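Local coordinates for protein Cbs-cp12 (Microcystis aeruginosa PCC 7806, PDB 5NVD) that joins a pair of CBS domains to a CP12 domain and probably couples ligand sensing by the former to regulation of carbon fixation in a cyanobacterium, at residues K80-V85 / R105-Q110. Numbering follows the deposited sequence.
Sequences KPCVVV and RAPVIQ
V85 sets CG2 against CB of A106 at 3.6 Å, a methyl-to-methyl contact; V94 and L97 of helix 91-101 also touch V85, and F98 of the same helix touches A106. V85 reaches A106 because CG2 lies opposite its own carbonyl carbon and beside its backbone N. A second apolar group forms where CG and CD of the P107 ring meet the C82 sulfur, with SG 3.8 Å from CD, while CG1 of V84 meets CD1 of I109 at 3.9 Å, the two side chains crossing at about a right angle. Replacing P107 by alanine removes the ring atoms, which is likely to open a gap beside the C82 sulfur and leave V84 CG1 with less to pack on. Consistent with the beta-alpha-beta crossover of a CBS domain, the loop 80-85 meets strand 105-110 in a single parallel bridge, V85 with V108, with helix 91-101 between them in the chain. At the polar edge the backbone of V85 is gripped twice. Its N donates to P107 O at 3.0 Å. Its O accepts from I109 N at 3.1 Å. The CA of V108 adds a CH...O contact to that same V85 oxygen, at 3.2 Å.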
ATOM      1  N   LYS A  80       7.888 -12.658 -12.411  1.00 63.50           N
ATOM      2  CA  LYS A  80       8.731 -12.610 -13.584  1.00 63.26           C
ATOM      3  C   LYS A  80       8.401 -11.313 -14.322  1.00 62.90           C
ATOM      4  O   LYS A  80       7.235 -11.075 -14.598  1.00 65.84           O
ATOM      5  CB  LYS A  80       8.434 -13.810 -14.455  1.00 63.78           C
ATOM      6  CG  LYS A  80       9.209 -13.874 -15.752  1.00 64.56           C
ATOM      7  CD  LYS A  80       9.113 -15.252 -16.383  1.00 67.75           C
ATOM      8  CE  LYS A  80       8.840 -15.205 -17.884  1.00 75.67           C
ATOM      9  NZ  LYS A  80       9.265 -16.475 -18.536  1.00 79.91           N
ATOM     10  N   PRO A  81       9.368 -10.442 -14.609  1.00 65.85           N
ATOM     11  CA  PRO A  81      10.741 -10.540 -14.167  1.00 66.31           C
ATOM     12  C   PRO A  81      10.831 -10.198 -12.702  1.00 67.68           C
ATOM     13  O   PRO A  81       9.821  -9.844 -12.095  1.00 68.09           O
ATOM     14  CB  PRO A  81      11.413  -9.466 -14.979  1.00 66.38           C
ATOM     15  CG  PRO A  81      10.391  -8.381 -15.020  1.00 67.34           C
ATOM     16  CD  PRO A  81       9.070  -9.085 -15.096  1.00 68.54           C
ATOM     17  N   CYS A  82      12.016 -10.306 -12.122  1.00 69.86           N
ATOM     18  CA  CYS A  82      12.165  -9.811 -10.771  1.00 72.30           C
ATOM     19  C   CYS A  82      13.132  -8.659 -10.687  1.00 66.52           C
ATOM     20  O   CYS A  82      13.749  -8.236 -11.682  1.00 72.07           O
ATOM     21  CB  CYS A  82      12.483 -10.939  -9.759  1.00 81.82           C
ATOM     22  SG  CYS A  82      13.225 -12.453 -10.391  1.00 90.55           S
ATOM     23  N   VAL A  83      13.135  -8.083  -9.504  1.00 59.71           N
ATOM     24  CA  VAL A  83      14.141  -7.149  -9.070  1.00 60.18           C
ATOM     25  C   VAL A  83      15.438  -7.957  -8.951  1.00 59.96           C
ATOM     26  O   VAL A  83      15.471  -8.950  -8.271  1.00 61.77           O
ATOM     27  CB  VAL A  83      13.721  -6.506  -7.724  1.00 59.62           C
ATOM     28  CG1 VAL A  83      14.801  -5.638  -7.114  1.00 57.93           C
ATOM     29  CG2 VAL A  83      12.468  -5.672  -7.926  1.00 59.63           C
ATOM     30  N   VAL A  84      16.484  -7.530  -9.657  1.00 62.56           N
ATOM     31  CA  VAL A  84      17.748  -8.230  -9.707  1.00 61.08           C
ATOM     32  C   VAL A  84      18.790  -7.367  -9.031  1.00 59.31           C
ATOM     33  O   VAL A  84      18.717  -6.147  -9.059  1.00 59.56           O
ATOM     34  CB  VAL A  84      18.209  -8.525 -11.161  1.00 64.16           C
ATOM     35  CG1 VAL A  84      17.043  -8.976 -12.021  1.00 65.00           C
ATOM     36  CG2 VAL A  84      18.831  -7.307 -11.805  1.00 67.80           C
ATOM     37  N   VAL A  85      19.777  -8.028  -8.466  1.00 57.98           N
ATOM     38  CA  VAL A  85      20.864  -7.391  -7.768  1.00 57.51           C
ATOM     39  C   VAL A  85      22.124  -7.634  -8.590  1.00 58.51           C
ATOM     40  O   VAL A  85      22.426  -8.792  -8.964  1.00 58.02           O
ATOM     41  CB  VAL A  85      21.015  -8.028  -6.382  1.00 57.65           C
ATOM     42  CG1 VAL A  85      22.271  -7.559  -5.691  1.00 58.87           C
ATOM     43  CG2 VAL A  85      19.800  -7.728  -5.527  1.00 60.05           C
ATOM     44  N   ARG A 105      14.119 -11.717  -1.225  1.00 60.14           N
ATOM     45  CA  ARG A 105      15.199 -12.336  -1.976  1.00 61.86           C
ATOM     46  C   ARG A 105      15.196 -11.839  -3.405  1.00 60.46           C
ATOM     47  O   ARG A 105      14.183 -11.349  -3.902  1.00 57.62           O
ATOM     48  CB  ARG A 105      15.090 -13.837  -1.970  1.00 65.87           C
ATOM     49  CG  ARG A 105      13.894 -14.382  -2.711  1.00 71.21           C
ATOM     50  CD  ARG A 105      13.622 -15.866  -2.395  1.00 77.58           C
ATOM     51  NE  ARG A 105      13.519 -16.134  -0.953  1.00 79.82           N
ATOM     52  CZ  ARG A 105      14.366 -16.893  -0.250  1.00 86.32           C
ATOM     53  NH1 ARG A 105      15.377 -17.547  -0.846  1.00 87.17           N
ATOM     54  NH2 ARG A 105      14.190 -17.015   1.070  1.00 87.46           N
ATOM     55  N   ALA A 106      16.360 -11.946  -4.038  1.00 58.50           N
ATOM     56  CA  ALA A 106      16.542 -11.455  -5.385  1.00 56.65           C
ATOM     57  C   ALA A 106      17.595 -12.301  -6.033  1.00 58.11           C
ATOM     58  O   ALA A 106      18.507 -12.786  -5.337  1.00 59.77           O
ATOM     59  CB  ALA A 106      16.974  -9.994  -5.363  1.00 54.81           C
ATOM     60  N   PRO A 107      17.488 -12.508  -7.349  1.00 57.98           N
ATOM     61  CA  PRO A 107      18.605 -13.186  -7.995  1.00 59.75           C
ATOM     62  C   PRO A 107      19.770 -12.213  -8.191  1.00 59.36           C
ATOM     63  O   PRO A 107      19.560 -11.008  -8.376  1.00 54.80           O
ATOM     64  CB  PRO A 107      18.021 -13.598  -9.348  1.00 62.15           C
ATOM     65  CG  PRO A 107      16.933 -12.597  -9.587  1.00 60.94           C
ATOM     66  CD  PRO A 107      16.327 -12.390  -8.238  1.00 56.22           C
ATOM     67  N   VAL A 108      20.984 -12.735  -8.096  1.00 59.84           N
ATOM     68  CA  VAL A 108      22.170 -11.961  -8.400  1.00 60.84           C
ATOM     69  C   VAL A 108      22.571 -12.308  -9.844  1.00 61.64           C
ATOM     70  O   VAL A 108      22.854 -13.471 -10.154  1.00 58.99           O
ATOM     71  CB  VAL A 108      23.295 -12.263  -7.396  1.00 61.49           C
ATOM     72  CG1 VAL A 108      24.569 -11.506  -7.769  1.00 61.08           C
ATOM     73  CG2 VAL A 108      22.832 -11.904  -5.980  1.00 58.03           C
ATOM     74  N   ILE A 109      22.584 -11.295 -10.715  1.00 62.17           N
ATOM     75  CA  ILE A 109      22.684 -11.508 -12.145  1.00 64.79           C
ATOM     76  C   ILE A 109      23.759 -10.687 -12.784  1.00 64.61           C
ATOM     77  O   ILE A 109      23.910  -9.537 -12.491  1.00 64.21           O
ATOM     78  CB  ILE A 109      21.337 -11.205 -12.797  1.00 67.05           C
ATOM     79  CG1 ILE A 109      20.378 -12.340 -12.444  1.00 66.26           C
ATOM     80  CG2 ILE A 109      21.480 -11.085 -14.307  1.00 68.86           C
ATOM     81  CD1 ILE A 109      19.031 -12.202 -13.085  1.00 67.10           C
ATOM     82  N   GLN A 110      24.516 -11.295 -13.664  1.00 71.62           N
ATOM     83  CA  GLN A 110      25.610 -10.599 -14.352  1.00 77.95           C
ATOM     84  C   GLN A 110      25.260 -10.650 -15.822  1.00 76.50           C
ATOM     85  O   GLN A 110      25.314 -11.708 -16.447  1.00 74.94           O
ATOM     86  CB  GLN A 110      26.940 -11.291 -14.066  1.00 84.04           C
ATOM     87  CG  GLN A 110      28.150 -10.763 -14.843  1.00 92.23           C
ATOM     88  CD  GLN A 110      29.017  -9.794 -14.042  1.00 96.03           C
ATOM     89  OE1 GLN A 110      30.075 -10.206 -13.507  1.00 93.91           O
ATOM     90  NE2 GLN A 110      28.573  -8.501 -13.938  1.00 90.63           N
TER